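Local coordinates for NAD-dependent protein deacylase 2 (Archaeoglobus fulgidus, PDB 4TWJ) that removes acetyl and longer acyl groups from protein lysines using NAD, and deacetylates the chromatin protein Alba to repress transcription, at residues A[22-27]-A[99-104]; A[81-86]-A[107-112]. All coordinates share one frame; numbering follows the deposited sequence.

Contact 1. Residues A[22-27]-A[99-104]; sequences TGAGIS and TQNIDM. With ACT (acetate ion), chain E; ACT (acetate ion), chain F.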
loop_
_atom_site.group_PDB
_atom_site.type_symbol
_atom_site.label_atom_id
_atom_site.label_comp_id
_atom_site.label_asym_id
_atom_site.label_seq_id
_atom_site.Cartn_x
_atom_site.Cartn_y
_atom_site.Cartn_z
ATOM N N THR A 22 -2.364 0.553 -3.915
ATOM C CA THR A 22 -2.807 -0.550 -3.057
ATOM C C THR A 22 -2.957 -0.174 -1.593
ATOM O O THR A 22 -2.263 0.708 -1.085
ATOM C CB THR A 22 -1.861 -1.764 -3.161
ATOM O OG1 THR A 22 -0.581 -1.439 -2.602
ATOM C CG2 THR A 22 -1.691 -2.178 -4.616
ATOM N N GLY A 23 -3.865 -0.881 -0.926
ATOM C CA GLY A 23 -4.084 -0.752 0.510
ATOM C C GLY A 23 -4.142 -2.112 1.178
ATOM O O GLY A 23 -3.728 -3.123 0.596
ATOM N N ALA A 24 -4.681 -2.135 2.395
ATOM C CA ALA A 24 -4.609 -3.315 3.266
ATOM C C ALA A 24 -5.313 -4.560 2.727
ATOM O O ALA A 24 -4.985 -5.675 3.141
ATOM C CB ALA A 24 -5.142 -2.974 4.651
ATOM N N GLY A 25 -6.269 -4.377 1.817
ATOM C CA GLY A 25 -7.009 -5.494 1.226
ATOM C C GLY A 25 -6.140 -6.528 0.526
ATOM O O GLY A 25 -6.513 -7.701 0.438
ATOM N N ILE A 26 -4.983 -6.095 0.028
ATOM C CA ILE A 26 -4.038 -6.983 -0.659
ATOM C C ILE A 26 -3.064 -7.674 0.318
ATOM O O ILE A 26 -2.435 -8.678 -0.028
ATOM C CB ILE A 26 -3.264 -6.189 -1.743
ATOM C CG1 ILE A 26 -2.767 -7.109 -2.859
ATOM C CG2 ILE A 26 -2.111 -5.400 -1.137
ATOM C CD1 ILE A 26 -2.052 -6.367 -3.972
ATOM N N SER A 27 -2.948 -7.136 1.533
ATOM C CA SER A 27 -2.019 -7.650 2.546
ATOM C C SER A 27 -2.683 -8.560 3.582
ATOM O O SER A 27 -2.005 -9.375 4.212
ATOM C CB SER A 27 -1.346 -6.486 3.279
ATOM O OG SER A 27 -0.519 -5.734 2.406
ATOM N N THR A 99 1.657 2.569 -2.592
ATOM C CA THR A 99 1.044 1.732 -1.566
ATOM C C THR A 99 0.888 2.437 -0.224
ATOM O O THR A 99 1.725 3.249 0.175
ATOM C CB THR A 99 1.794 0.391 -1.371
ATOM O OG1 THR A 99 1.018 -0.462 -0.522
ATOM C CG2 THR A 99 3.173 0.597 -0.762
ATOM N N GLN A 100 -0.201 2.097 0.454
ATOM C CA GLN A 100 -0.467 2.547 1.809
ATOM C C GLN A 100 0.113 1.562 2.821
ATOM O O GLN A 100 0.097 1.830 4.020
ATOM C CB GLN A 100 -1.976 2.657 2.032
ATOM C CG GLN A 100 -2.668 3.642 1.105
ATOM C CD GLN A 100 -4.162 3.722 1.340
ATOM O OE1 GLN A 100 -4.614 4.311 2.318
ATOM N NE2 GLN A 100 -4.939 3.135 0.442
ATOM N N ASN A 101 0.610 0.426 2.330
ATOM C CA ASN A 101 1.034 -0.683 3.185
ATOM C C ASN A 101 2.484 -0.565 3.631
ATOM O O ASN A 101 3.311 0.011 2.933
ATOM C CB ASN A 101 0.835 -2.011 2.451
ATOM C CG ASN A 101 -0.586 -2.196 1.959
ATOM O OD1 ASN A 101 -1.533 -1.690 2.558
ATOM N ND2 ASN A 101 -0.740 -2.917 0.854
ATOM N N ILE A 102 2.783 -1.143 4.795
ATOM C CA ILE A 102 4.092 -0.984 5.435
ATOM C C ILE A 102 4.871 -2.298 5.515
ATOM O O ILE A 102 5.930 -2.352 6.145
ATOM C CB ILE A 102 3.945 -0.392 6.856
ATOM C CG1 ILE A 102 3.103 -1.304 7.760
ATOM C CG2 ILE A 102 3.324 0.995 6.777
ATOM C CD1 ILE A 102 3.252 -1.002 9.237
ATOM N N ASP A 103 4.355 -3.326 4.845
ATOM C CA ASP A 103 4.853 -4.702 4.963
ATOM C C ASP A 103 5.888 -5.092 3.906
ATOM O O ASP A 103 6.427 -6.199 3.954
ATOM C CB ASP A 103 3.674 -5.687 4.906
ATOM C CG ASP A 103 2.783 -5.477 3.684
ATOM O OD1 ASP A 103 1.559 -5.650 3.811
ATOM O OD2 ASP A 103 3.294 -5.124 2.604
ATOM N N MET A 104 6.137 -4.202 2.942
ATOM C CA MET A 104 7.143 -4.411 1.889
ATOM C C MET A 104 6.897 -5.637 0.998
ATOM O O MET A 104 7.823 -6.125 0.350
ATOM C CB MET A 104 8.551 -4.480 2.496
ATOM C CG MET A 104 8.900 -3.294 3.377
ATOM S SD MET A 104 10.524 -3.469 4.134
ATOM C CE MET A 104 11.583 -3.141 2.733
HETATM C C ACT E . -0.202 -2.829 6.077
HETATM O O ACT E . 0.801 -3.447 5.669
HETATM O OXT ACT E . -0.140 -1.626 6.409
HETATM C CH3 ACT E . -1.514 -3.548 6.172
HETATM C C ACT F . -8.077 -0.174 3.312
HETATM O O ACT F . -8.928 0.702 3.056
HETATM O OXT ACT F . -6.855 0.080 3.307
HETATM C CH3 ACT F . -8.539 -1.566 3.626
HETATM O O HOH W 1 0.796 -5.291 0.103
#

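Contact 2. Residues A[81-86]-A[107-112]; sequences AHYAIA and QRAGSR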
loop_
_atom_site.group_PDB
_atom_site.type_symbol
_atom_site.label_atom_id
_atom_site.label_comp_id
_atom_site.label_asym_id
_atom_site.label_seq_id
_atom_site.Cartn_x
_atom_site.Cartn_y
_atom_site.Cartn_z
ATOM N N ALA A 81 -1.571 -11.623 -6.112
ATOM C CA ALA A 81 -1.834 -10.227 -6.485
ATOM C C ALA A 81 -0.533 -9.421 -6.551
ATOM O O ALA A 81 -0.333 -8.634 -7.479
ATOM C CB ALA A 81 -2.818 -9.582 -5.520
ATOM N N HIS A 82 0.351 -9.626 -5.577
ATOM C CA HIS A 82 1.653 -8.961 -5.573
ATOM C C HIS A 82 2.491 -9.401 -6.768
ATOM O O HIS A 82 3.140 -8.582 -7.408
ATOM C CB HIS A 82 2.423 -9.244 -4.283
ATOM C CG HIS A 82 1.772 -8.695 -3.052
ATOM N ND1 HIS A 82 1.065 -9.484 -2.172
ATOM C CD2 HIS A 82 1.730 -7.440 -2.546
ATOM C CE1 HIS A 82 0.612 -8.740 -1.180
ATOM N NE2 HIS A 82 1.004 -7.496 -1.381
ATOM N N TYR A 83 2.480 -10.696 -7.066
ATOM C CA TYR A 83 3.259 -11.205 -8.194
ATOM C C TYR A 83 2.707 -10.711 -9.531
ATOM O O TYR A 83 3.478 -10.413 -10.442
ATOM C CB TYR A 83 3.339 -12.732 -8.164
ATOM C CG TYR A 83 4.241 -13.242 -7.064
ATOM C CD1 TYR A 83 5.606 -12.968 -7.082
ATOM C CD2 TYR A 83 3.733 -13.984 -6.001
ATOM C CE1 TYR A 83 6.441 -13.418 -6.077
ATOM C CE2 TYR A 83 4.562 -14.442 -4.993
ATOM C CZ TYR A 83 5.913 -14.156 -5.035
ATOM O OH TYR A 83 6.745 -14.605 -4.038
ATOM N N ALA A 84 1.384 -10.607 -9.636
ATOM C CA ALA A 84 0.756 -10.080 -10.850
ATOM C C ALA A 84 1.166 -8.630 -11.098
ATOM O O ALA A 84 1.501 -8.256 -12.221
ATOM C CB ALA A 84 -0.755 -10.196 -10.763
ATOM N N ILE A 85 1.150 -7.823 -10.041
ATOM C CA ILE A 85 1.544 -6.418 -10.140
ATOM C C ILE A 85 3.030 -6.292 -10.494
ATOM O O ILE A 85 3.406 -5.441 -11.298
ATOM C CB ILE A 85 1.186 -5.652 -8.842
ATOM C CG1 ILE A 85 -0.337 -5.553 -8.716
ATOM C CG2 ILE A 85 1.801 -4.259 -8.833
ATOM C CD1 ILE A 85 -0.823 -5.177 -7.335
ATOM N N ALA A 86 3.862 -7.151 -9.908
ATOM C CA ALA A 86 5.274 -7.218 -10.272
ATOM C C ALA A 86 5.448 -7.564 -11.752
ATOM O O ALA A 86 6.283 -6.974 -12.435
ATOM C CB ALA A 86 6.002 -8.233 -9.400
ATOM N N GLN A 107 7.818 -5.184 -2.824
ATOM C CA GLN A 107 9.251 -5.313 -3.108
ATOM C C GLN A 107 9.701 -6.769 -3.049
ATOM O O GLN A 107 10.516 -7.200 -3.865
ATOM C CB GLN A 107 10.094 -4.486 -2.131
ATOM C CG GLN A 107 9.891 -2.983 -2.219
ATOM C CD GLN A 107 8.854 -2.490 -1.235
ATOM O OE1 GLN A 107 7.750 -3.023 -1.172
ATOM N NE2 GLN A 107 9.212 -1.485 -0.444
ATOM N N ARG A 108 9.163 -7.518 -2.087
ATOM C CA ARG A 108 9.497 -8.936 -1.929
ATOM C C ARG A 108 8.939 -9.800 -3.065
ATOM O O ARG A 108 9.428 -10.908 -3.304
ATOM C CB ARG A 108 9.009 -9.459 -0.574
ATOM C CG ARG A 108 9.778 -8.887 0.610
ATOM C CD ARG A 108 9.886 -9.879 1.758
ATOM N NE ARG A 108 8.598 -10.141 2.393
ATOM C CZ ARG A 108 8.414 -10.977 3.413
ATOM N NH1 ARG A 108 9.435 -11.655 3.931
ATOM N NH2 ARG A 108 7.200 -11.142 3.921
ATOM N N ALA A 109 7.924 -9.288 -3.761
ATOM C CA ALA A 109 7.378 -9.943 -4.950
ATOM C C ALA A 109 8.126 -9.570 -6.235
ATOM O O ALA A 109 7.837 -10.125 -7.293
ATOM C CB ALA A 109 5.899 -9.607 -5.094
ATOM N N GLY A 110 9.063 -8.624 -6.147
ATOM C CA GLY A 110 9.866 -8.206 -7.300
ATOM C C GLY A 110 9.570 -6.822 -7.863
ATOM O O GLY A 110 10.234 -6.386 -8.806
ATOM N N SER A 111 8.585 -6.122 -7.303
ATOM C CA SER A 111 8.303 -4.752 -7.728
ATOM C C SER A 111 9.488 -3.862 -7.367
ATOM O O SER A 111 10.093 -4.022 -6.308
ATOM C CB SER A 111 7.025 -4.212 -7.076
ATOM O OG SER A 111 5.874 -4.910 -7.519
ATOM N N ARG A 112 9.823 -2.934 -8.255
ATOM C CA ARG A 112 10.960 -2.044 -8.043
ATOM C C ARG A 112 10.506 -0.624 -7.734
ATOM O O ARG A 112 10.911 -0.043 -6.727
ATOM C CB ARG A 112 11.862 -2.043 -9.269
ATOM C CG ARG A 112 12.532 -3.383 -9.518
ATOM C CD ARG A 112 13.628 -3.247 -10.556
ATOM N NE ARG A 112 14.139 -4.542 -10.994
ATOM C CZ ARG A 112 15.068 -4.704 -11.932
ATOM N NH1 ARG A 112 15.603 -3.650 -12.539
ATOM N NH2 ARG A 112 15.466 -5.928 -12.262
HETATM O O HOH W 2 3.869 -6.196 -6.227
HETATM O O HOH W 3 5.105 -3.747 -9.720
HETATM O O HOH W 4 9.068 -5.985 -11.721
#

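Contact 1. Residues A[22-27]-A[99-104]
The N101 carboxamide fits against the turn that starts at G23. With chi1 at -55°, CG leans to the backbone-nitrogen side of its residue, and the amide is carried to the peptide beyond G23. ND2 donates to G23 O at 3.0 Å, with that oxygen nearly in the amide plane. The donor stands above the carbonyl plane of G23, and I26 N reaches the same oxygen from the opposite face. ND2 also donates to a water at 2.9 Å, and this water donates to S27 OG. The S27 hydroxyl donates in turn to D103 OD1 over a short 2.5 Å, on the syn lone pair. GAGIS (23-27) and QNID (100-103) belong to the NAD-binding loops of the Rossmann-like domain, each following a parallel strand. A24 N donates to one acetate and I102 N to another, both probably from the crystallisation liquor. Q100 N donates to T22 O at 2.9 Å. The T22 and T99 side chains cross at an angle, and their OG1 atoms share a hydrogen bond of 2.8 Å. T22 OG1 is also hydrogen-bonded to H106 NE2. T99 OG1 accepts from N101 N, an ST turn. An alanine in place of N101 would remove the amide and would probably leave G23 O without its second donor and the water without the N-H it accepts.

Contact 2. Residues A[81-86]-A[107-112]
In Y83, chi1 of -72° sets CG anti to the carbonyl carbon, beside the backbone N, and the ring swings back over A109 although its CB points away from that segment. In S111, chi1 of -66° places OG on the side of its own nitrogen and brings it up to A86. The A109 methyl lies over one face of the Y83 ring. Its CB is 4.3 Å from the ring centroid and 27° off the normal, a CH-pi contact. On the ring's rim, Y83 CD1 is 3.6 Å from A109 O. The same methyl, A109 CB, meets H82 CB at 3.6 Å, on another side from the ring. The segment 107-112 turns here at the end of the short helix 105-108. G110 has positive phi and closes a Schellman motif, with G110 N bonded to Q107 O. A side chain at G110 would jam against the preceding carbonyl oxygen. The turn presents A109 O to A86 CB at 3.4 Å, while S111 OG lies 3.6 Å from A86 CA. P78 packs against Y83 and A109, and H106 against S111. One water donates to H82 O and also bonds S111 OG at 2.7 Å. A second joins S111 OG to I85 O, weakly on the I85 side. A third donates to both A86 O and G110 O.

Contact 1 lies near the centre of the chain, while contact 2 is farther out and has the exposed Y83 at its margin. Both are mostly buried. Contact 1 joins two loops that follow strands 18-22 and 94-99. Contact 2 joins helix 80-90 to the end of helix 105-108, which follows segment 99-104. Direct polar bonds dominate contact 1. Contact 2 relies on methyl and ring packing, and its polar bridges run through water. The two touch directly: I26 packs on A81, H82 and I85, and T22 CG2 approaches I85 CD1. H106 also connects them, bonding T22 OG1 and meeting the H82 ring edge-to-face.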